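Local atomic coordinates of phytanoyl-CoA dioxygenase (Streptomyces malaysiense, PDB entry 6ZYL), a protein that hydroxylates the beta position of a residue in the peptide natural product thioholgamide, probably as a non-heme iron enzyme dependent on 2-oxoglutarate. Residues R117-A131 / V211-N223. Sequence-based numbering, arbitrary orientation.
Sequences RPAYSGSSLAWHQDA and VHHLAMAHASGPN
H128 and H218 face each other as an antiparallel hydrogen-bonded pair, H218 N to H128 O at 2.9 Å and H128 N to H218 O at 3.1 Å, at the edge of the sheet that strand 217-220 continues to strand 160-162. Beyond the corner at W127, L125 N binds S220 O. The D130 carboxylate is shared between two imidazoles. H212 NE2 reaches OD2 of D130 at 2.7 Å, nearly along its C-O axis, while H218 NE2 meets OD1 of D130 at 2.8 Å from above the carboxylate plane, 47° out of it. Replacing D130 by alanine would probably leave both NE2 atoms without this acceptor and the H218 ring freer to turn. H212 ND1 is hydrogen-bonded to Y162 OH. The H-x-D pair of H128 and D130, with H218 on the neighbouring strand, is consistent with the facial triad that binds iron in the double-stranded beta-helix of PhyH-type dioxygenases, here without its metal. The H128 ring is oriented from its own segment, ND1 donating to A126 O at 2.8 Å. Its NE2 comes within 3.6 Å of CE1 of H218, the rings oblique. On the sheet's other face, A219 CB sits over the five-membered ring of W127 in a CH-pi contact, 3.8 Å from its centroid, and E196 takes the indole NE1. Past strand 217-220, where the chains still run side by side, N223 has CG anti to its backbone N (chi1 -178°), a torsion that carries ND2 to the start of the P118-S121 turn, where it donates to R117 O at 2.9 Å; T227 O is its second acceptor, and T225 bonds OD1.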
ATOM      1  N   ARG A 117       3.094  -5.304 -12.236  1.00 28.48           N
ATOM      2  CA  ARG A 117       4.216  -5.357 -13.166  1.00 32.87           C
ATOM      3  C   ARG A 117       3.893  -6.391 -14.234  1.00 27.01           C
ATOM      4  O   ARG A 117       4.014  -7.601 -13.984  1.00 28.07           O
ATOM      5  CB  ARG A 117       5.510  -5.708 -12.431  1.00 33.00           C
ATOM      6  CG  ARG A 117       5.869  -4.663 -11.380  1.00 33.08           C
ATOM      7  CD  ARG A 117       7.265  -4.857 -10.822  1.00 40.77           C
ATOM      8  NE  ARG A 117       8.269  -4.134 -11.597  1.00 44.06           N
ATOM      9  CZ  ARG A 117       8.561  -2.848 -11.434  1.00 43.68           C
ATOM     10  NH1 ARG A 117       7.927  -2.128 -10.518  1.00 44.85           N
ATOM     11  NH2 ARG A 117       9.492  -2.281 -12.188  1.00 46.98           N
ATOM     12  N   PRO A 118       3.461  -5.978 -15.423  1.00 30.21           N
ATOM     13  CA  PRO A 118       2.973  -6.950 -16.408  1.00 33.64           C
ATOM     14  C   PRO A 118       4.107  -7.800 -16.961  1.00 27.35           C
ATOM     15  O   PRO A 118       5.293  -7.543 -16.743  1.00 27.74           O
ATOM     16  CB  PRO A 118       2.333  -6.089 -17.502  1.00 34.96           C
ATOM     17  CG  PRO A 118       2.889  -4.716 -17.320  1.00 40.67           C
ATOM     18  CD  PRO A 118       3.467  -4.595 -15.935  1.00 33.25           C
ATOM     19  N   ALA A 119       3.709  -8.836 -17.698  1.00 29.37           N
ATOM     20  CA  ALA A 119       4.666  -9.749 -18.303  1.00 31.52           C
ATOM     21  C   ALA A 119       5.679  -8.987 -19.148  1.00 33.00           C
ATOM     22  O   ALA A 119       5.329  -8.058 -19.881  1.00 32.69           O
ATOM     23  CB  ALA A 119       3.935 -10.780 -19.165  1.00 31.80           C
ATOM     24  N   TYR A 120       6.944  -9.384 -19.026  1.00 30.55           N
ATOM     25  CA  TYR A 120       8.021  -8.853 -19.861  1.00 32.17           C
ATOM     26  C   TYR A 120       8.040  -7.326 -19.856  1.00 35.60           C
ATOM     27  O   TYR A 120       8.249  -6.682 -20.887  1.00 39.78           O
ATOM     28  CB  TYR A 120       7.906  -9.383 -21.291  1.00 32.68           C
ATOM     29  CG  TYR A 120       7.903 -10.891 -21.398  1.00 31.30           C
ATOM     30  CD1 TYR A 120       8.980 -11.639 -20.945  1.00 33.32           C
ATOM     31  CD2 TYR A 120       6.823 -11.565 -21.952  1.00 31.60           C
ATOM     32  CE1 TYR A 120       8.982 -13.016 -21.040  1.00 35.48           C
ATOM     33  CE2 TYR A 120       6.817 -12.942 -22.053  1.00 34.08           C
ATOM     34  CZ  TYR A 120       7.899 -13.662 -21.594  1.00 37.07           C
ATOM     35  OH  TYR A 120       7.898 -15.034 -21.690  1.00 39.04           O
ATOM     36  N   SER A 121       7.824  -6.740 -18.682  1.00 35.31           N
ATOM     37  CA  SER A 121       7.954  -5.301 -18.495  1.00 39.22           C
ATOM     38  C   SER A 121       9.383  -5.000 -18.058  1.00 50.50           C
ATOM     39  O   SER A 121       9.822  -5.459 -16.998  1.00 55.10           O
ATOM     40  CB  SER A 121       6.955  -4.797 -17.456  1.00 39.70           C
ATOM     41  OG  SER A 121       7.421  -5.071 -16.148  1.00 50.37           O
ATOM     42  N   GLY A 122      10.102  -4.229 -18.867  1.00 47.90           N
ATOM     43  CA  GLY A 122      11.523  -4.037 -18.682  1.00 48.67           C
ATOM     44  C   GLY A 122      11.945  -2.890 -17.792  1.00 50.36           C
ATOM     45  O   GLY A 122      13.140  -2.581 -17.739  1.00 56.81           O
ATOM     46  N   SER A 123      11.021  -2.260 -17.078  1.00 48.82           N
ATOM     47  CA  SER A 123      11.350  -1.085 -16.286  1.00 51.13           C
ATOM     48  C   SER A 123      11.791  -1.476 -14.880  1.00 52.91           C
ATOM     49  O   SER A 123      11.407  -2.522 -14.351  1.00 52.72           O
ATOM     50  CB  SER A 123      10.152  -0.138 -16.208  1.00 56.76           C
ATOM     51  OG  SER A 123       9.085  -0.725 -15.485  1.00 62.49           O
ATOM     52  N   SER A 124      12.609  -0.614 -14.282  1.00 51.47           N
ATOM     53  CA  SER A 124      13.099  -0.794 -12.926  1.00 45.67           C
ATOM     54  C   SER A 124      12.777   0.450 -12.111  1.00 52.67           C
ATOM     55  O   SER A 124      12.554   1.535 -12.655  1.00 53.77           O
ATOM     56  CB  SER A 124      14.612  -1.050 -12.899  1.00 43.91           C
ATOM     57  OG  SER A 124      14.916  -2.386 -13.250  1.00 51.10           O
ATOM     58  N   LEU A 125      12.754   0.283 -10.792  1.00 43.27           N
ATOM     59  CA  LEU A 125      12.563   1.389  -9.865  1.00 41.82           C
ATOM     60  C   LEU A 125      13.788   1.501  -8.970  1.00 44.03           C
ATOM     61  O   LEU A 125      14.228   0.505  -8.386  1.00 39.57           O
ATOM     62  CB  LEU A 125      11.305   1.195  -9.019  1.00 40.76           C
ATOM     63  CG  LEU A 125       9.999   1.013  -9.790  1.00 46.26           C
ATOM     64  CD1 LEU A 125       8.834   0.903  -8.811  1.00 43.94           C
ATOM     65  CD2 LEU A 125       9.774   2.142 -10.772  1.00 55.85           C
ATOM     66  N   ALA A 126      14.339   2.708  -8.876  1.00 43.19           N
ATOM     67  CA  ALA A 126      15.485   2.944  -8.013  1.00 43.45           C
ATOM     68  C   ALA A 126      15.078   2.824  -6.547  1.00 35.97           C
ATOM     69  O   ALA A 126      13.899   2.888  -6.191  1.00 39.84           O
ATOM     70  CB  ALA A 126      16.083   4.326  -8.285  1.00 47.34           C
ATOM     71  N   TRP A 127      16.080   2.642  -5.692  1.00 33.68           N
ATOM     72  CA  TRP A 127      15.839   2.580  -4.258  1.00 34.78           C
ATOM     73  C   TRP A 127      15.181   3.869  -3.784  1.00 40.57           C
ATOM     74  O   TRP A 127      15.595   4.968  -4.164  1.00 38.41           O
ATOM     75  CB  TRP A 127      17.155   2.344  -3.523  1.00 33.00           C
ATOM     76  CG  TRP A 127      17.694   0.963  -3.726  1.00 37.32           C
ATOM     77  CD1 TRP A 127      18.552   0.552  -4.705  1.00 40.55           C
ATOM     78  CD2 TRP A 127      17.404  -0.195  -2.935  1.00 33.79           C
ATOM     79  NE1 TRP A 127      18.817  -0.790  -4.570  1.00 38.49           N
ATOM     80  CE2 TRP A 127      18.124  -1.272  -3.491  1.00 34.81           C
ATOM     81  CE3 TRP A 127      16.605  -0.426  -1.812  1.00 30.31           C
ATOM     82  CZ2 TRP A 127      18.072  -2.558  -2.958  1.00 31.96           C
ATOM     83  CZ3 TRP A 127      16.553  -1.704  -1.285  1.00 30.37           C
ATOM     84  CH2 TRP A 127      17.283  -2.753  -1.858  1.00 33.33           C
ATOM     85  N   HIS A 128      14.148   3.731  -2.959  1.00 33.16           N
ATOM     86  CA  HIS A 128      13.373   4.877  -2.503  1.00 31.11           C
ATOM     87  C   HIS A 128      12.480   4.437  -1.353  1.00 30.57           C
ATOM     88  O   HIS A 128      12.313   3.242  -1.091  1.00 28.92           O
ATOM     89  CB  HIS A 128      12.539   5.472  -3.639  1.00 33.26           C
ATOM     90  CG  HIS A 128      11.385   4.609  -4.050  1.00 34.14           C
ATOM     91  ND1 HIS A 128      11.542   3.466  -4.804  1.00 32.46           N
ATOM     92  CD2 HIS A 128      10.058   4.718  -3.805  1.00 33.78           C
ATOM     93  CE1 HIS A 128      10.360   2.913  -5.011  1.00 31.07           C
ATOM     94  NE2 HIS A 128       9.443   3.652  -4.413  1.00 33.52           N
ATOM     95  N   GLN A 129      11.908   5.424  -0.668  1.00 28.61           N
ATOM     96  CA  GLN A 129      11.025   5.202   0.466  1.00 29.78           C
ATOM     97  C   GLN A 129       9.621   5.685   0.129  1.00 25.83           C
ATOM     98  O   GLN A 129       9.450   6.693  -0.563  1.00 27.91           O
ATOM     99  CB  GLN A 129      11.532   5.932   1.715  1.00 28.68           C
ATOM    100  CG  GLN A 129      12.944   5.562   2.138  1.00 33.36           C
ATOM    101  CD  GLN A 129      13.544   6.570   3.106  1.00 34.80           C
ATOM    102  OE1 GLN A 129      13.602   7.764   2.820  1.00 36.32           O
ATOM    103  NE2 GLN A 129      13.988   6.092   4.261  1.00 31.76           N
ATOM    104  N   ASP A 130       8.615   4.965   0.633  1.00 26.86           N
ATOM    105  CA  ASP A 130       7.233   5.341   0.357  1.00 24.05           C
ATOM    106  C   ASP A 130       6.873   6.686   0.979  1.00 23.88           C
ATOM    107  O   ASP A 130       6.021   7.405   0.448  1.00 27.40           O
ATOM    108  CB  ASP A 130       6.273   4.269   0.884  1.00 26.25           C
ATOM    109  CG  ASP A 130       6.456   2.924   0.205  1.00 27.18           C
ATOM    110  OD1 ASP A 130       6.853   2.893  -0.978  1.00 26.92           O
ATOM    111  OD2 ASP A 130       6.190   1.895   0.861  1.00 29.22           O
ATOM    112  N   ALA A 131       7.507   7.040   2.099  1.00 25.51           N
ATOM    113  CA  ALA A 131       7.049   8.170   2.898  1.00 29.66           C
ATOM    114  C   ALA A 131       7.279   9.516   2.224  1.00 29.35           C
ATOM    115  O   ALA A 131       6.681  10.509   2.650  1.00 26.99           O
ATOM    116  CB  ALA A 131       7.748   8.161   4.259  1.00 28.54           C
ATOM    117  N   VAL A 211       4.836  -6.665   5.339  1.00 22.33           N
ATOM    118  CA  VAL A 211       4.563  -5.422   6.051  1.00 22.32           C
ATOM    119  C   VAL A 211       5.889  -4.699   6.209  1.00 23.58           C
ATOM    120  O   VAL A 211       6.841  -5.261   6.762  1.00 22.42           O
ATOM    121  CB  VAL A 211       3.912  -5.674   7.420  1.00 22.34           C
ATOM    122  CG1 VAL A 211       3.382  -4.367   7.999  1.00 22.69           C
ATOM    123  CG2 VAL A 211       2.809  -6.712   7.306  1.00 21.95           C
ATOM    124  N   HIS A 212       5.965  -3.463   5.724  1.00 21.72           N
ATOM    125  CA  HIS A 212       7.195  -2.698   5.840  1.00 23.32           C
ATOM    126  C   HIS A 212       6.914  -1.275   6.302  1.00 22.16           C
ATOM    127  O   HIS A 212       5.814  -0.741   6.130  1.00 22.04           O
ATOM    128  CB  HIS A 212       7.995  -2.700   4.509  1.00 21.19           C
ATOM    129  CG  HIS A 212       7.321  -1.998   3.369  1.00 23.51           C
ATOM    130  ND1 HIS A 212       6.808  -2.672   2.281  1.00 23.22           N
ATOM    131  CD2 HIS A 212       7.128  -0.681   3.121  1.00 23.27           C
ATOM    132  CE1 HIS A 212       6.303  -1.801   1.424  1.00 25.02           C
ATOM    133  NE2 HIS A 212       6.483  -0.586   1.912  1.00 23.03           N
ATOM    134  N   HIS A 213       7.932  -0.702   6.942  1.00 22.51           N
ATOM    135  CA  HIS A 213       7.922   0.683   7.389  1.00 23.82           C
ATOM    136  C   HIS A 213       7.890   1.617   6.187  1.00 22.35           C
ATOM    137  O   HIS A 213       8.488   1.334   5.146  1.00 23.93           O
ATOM    138  CB  HIS A 213       9.174   0.928   8.238  1.00 25.65           C
ATOM    139  CG  HIS A 213       9.096   2.123   9.133  1.00 23.89           C
ATOM    140  ND1 HIS A 213       9.434   3.388   8.710  1.00 24.25           N
ATOM    141  CD2 HIS A 213       8.770   2.240  10.443  1.00 24.74           C
ATOM    142  CE1 HIS A 213       9.292   4.240   9.710  1.00 27.02           C
ATOM    143  NE2 HIS A 213       8.890   3.567  10.773  1.00 27.33           N
ATOM    144  N   LEU A 214       7.175   2.735   6.327  1.00 21.26           N
ATOM    145  CA  LEU A 214       7.092   3.686   5.226  1.00 22.30           C
ATOM    146  C   LEU A 214       8.427   4.359   4.931  1.00 22.89           C
ATOM    147  O   LEU A 214       8.557   5.001   3.881  1.00 22.13           O
ATOM    148  CB  LEU A 214       6.031   4.746   5.520  1.00 21.74           C
ATOM    149  CG  LEU A 214       4.585   4.244   5.550  1.00 22.82           C
ATOM    150  CD1 LEU A 214       3.627   5.396   5.844  1.00 23.09           C
ATOM    151  CD2 LEU A 214       4.204   3.557   4.248  1.00 24.04           C
ATOM    152  N   ALA A 215       9.410   4.235   5.822  1.00 23.68           N
ATOM    153  CA  ALA A 215      10.767   4.704   5.574  1.00 24.93           C
ATOM    154  C   ALA A 215      11.691   3.580   5.119  1.00 26.15           C
ATOM    155  O   ALA A 215      12.900   3.796   4.982  1.00 26.71           O
ATOM    156  CB  ALA A 215      11.334   5.372   6.829  1.00 28.20           C
ATOM    157  N   MET A 216      11.153   2.383   4.898  1.00 26.08           N
ATOM    158  CA  MET A 216      11.945   1.287   4.358  1.00 27.51           C
ATOM    159  C   MET A 216      12.348   1.617   2.926  1.00 24.30           C
ATOM    160  O   MET A 216      11.490   1.892   2.080  1.00 26.16           O
ATOM    161  CB  MET A 216      11.150  -0.017   4.407  1.00 23.70           C
ATOM    162  CG  MET A 216      11.747  -1.156   3.593  1.00 26.06           C
ATOM    163  SD  MET A 216      13.438  -1.578   4.052  1.00 27.65           S
ATOM    164  CE  MET A 216      13.290  -1.704   5.833  1.00 24.87           C
ATOM    165  N   ALA A 217      13.650   1.605   2.658  1.00 23.99           N
ATOM    166  CA  ALA A 217      14.142   1.756   1.297  1.00 26.82           C
ATOM    167  C   ALA A 217      13.923   0.451   0.544  1.00 25.15           C
ATOM    168  O   ALA A 217      14.256  -0.627   1.046  1.00 25.38           O
ATOM    169  CB  ALA A 217      15.623   2.131   1.295  1.00 29.76           C
ATOM    170  N   HIS A 218      13.350   0.544  -0.654  1.00 24.49           N
ATOM    171  CA  HIS A 218      13.119  -0.647  -1.457  1.00 26.72           C
ATOM    172  C   HIS A 218      13.224  -0.297  -2.932  1.00 29.32           C
ATOM    173  O   HIS A 218      13.137   0.869  -3.327  1.00 26.67           O
ATOM    174  CB  HIS A 218      11.753  -1.289  -1.151  1.00 24.77           C
ATOM    175  CG  HIS A 218      10.591  -0.356  -1.292  1.00 27.28           C
ATOM    176  ND1 HIS A 218       9.999  -0.081  -2.507  1.00 28.35           N
ATOM    177  CD2 HIS A 218       9.897   0.351  -0.368  1.00 28.04           C
ATOM    178  CE1 HIS A 218       9.000   0.765  -2.327  1.00 28.38           C
ATOM    179  NE2 HIS A 218       8.918   1.044  -1.039  1.00 27.66           N
ATOM    180  N   ALA A 219      13.426  -1.335  -3.741  1.00 27.98           N
ATOM    181  CA  ALA A 219      13.505  -1.212  -5.187  1.00 28.20           C
ATOM    182  C   ALA A 219      12.815  -2.419  -5.801  1.00 24.60           C
ATOM    183  O   ALA A 219      12.557  -3.418  -5.126  1.00 25.38           O
ATOM    184  CB  ALA A 219      14.957  -1.118  -5.672  1.00 30.64           C
ATOM    185  N   SER A 220      12.509  -2.316  -7.091  1.00 24.87           N
ATOM    186  CA  SER A 220      11.846  -3.391  -7.813  1.00 27.46           C
ATOM    187  C   SER A 220      12.459  -3.508  -9.198  1.00 31.06           C
ATOM    188  O   SER A 220      12.722  -2.497  -9.854  1.00 31.87           O
ATOM    189  CB  SER A 220      10.335  -3.150  -7.922  1.00 29.84           C
ATOM    190  OG  SER A 220       9.765  -2.916  -6.646  1.00 29.81           O
ATOM    191  N   GLY A 221      12.689  -4.741  -9.632  1.00 31.92           N
ATOM    192  CA  GLY A 221      13.249  -4.994 -10.935  1.00 30.08           C
ATOM    193  C   GLY A 221      12.177  -5.270 -11.967  1.00 31.74           C
ATOM    194  O   GLY A 221      10.977  -5.247 -11.674  1.00 27.72           O
ATOM    195  N   PRO A 222      12.590  -5.532 -13.204  1.00 32.15           N
ATOM    196  CA  PRO A 222      11.608  -5.840 -14.251  1.00 30.75           C
ATOM    197  C   PRO A 222      11.029  -7.236 -14.081  1.00 30.84           C
ATOM    198  O   PRO A 222      11.644  -8.126 -13.490  1.00 26.08           O
ATOM    199  CB  PRO A 222      12.417  -5.725 -15.548  1.00 37.39           C
ATOM    200  CG  PRO A 222      13.830  -6.029 -15.138  1.00 37.12           C
ATOM    201  CD  PRO A 222      13.977  -5.539 -13.707  1.00 35.16           C
ATOM    202  N   ASN A 223       9.817  -7.412 -14.601  1.00 30.54           N
ATOM    203  CA  ASN A 223       9.183  -8.724 -14.655  1.00 30.03           C
ATOM    204  C   ASN A 223       9.703  -9.449 -15.891  1.00 32.90           C
ATOM    205  O   ASN A 223       9.371  -9.080 -17.023  1.00 29.98           O
ATOM    206  CB  ASN A 223       7.665  -8.587 -14.689  1.00 27.35           C
ATOM    207  CG  ASN A 223       6.959  -9.926 -14.709  1.00 26.11           C
ATOM    208  OD1 ASN A 223       7.589 -10.972 -14.873  1.00 25.41           O
ATOM    209  ND2 ASN A 223       5.642  -9.902 -14.540  1.00 25.42           N
TER
HETATM  210  O   HOH W   1       8.848   2.436   1.987  1.00 23.18           O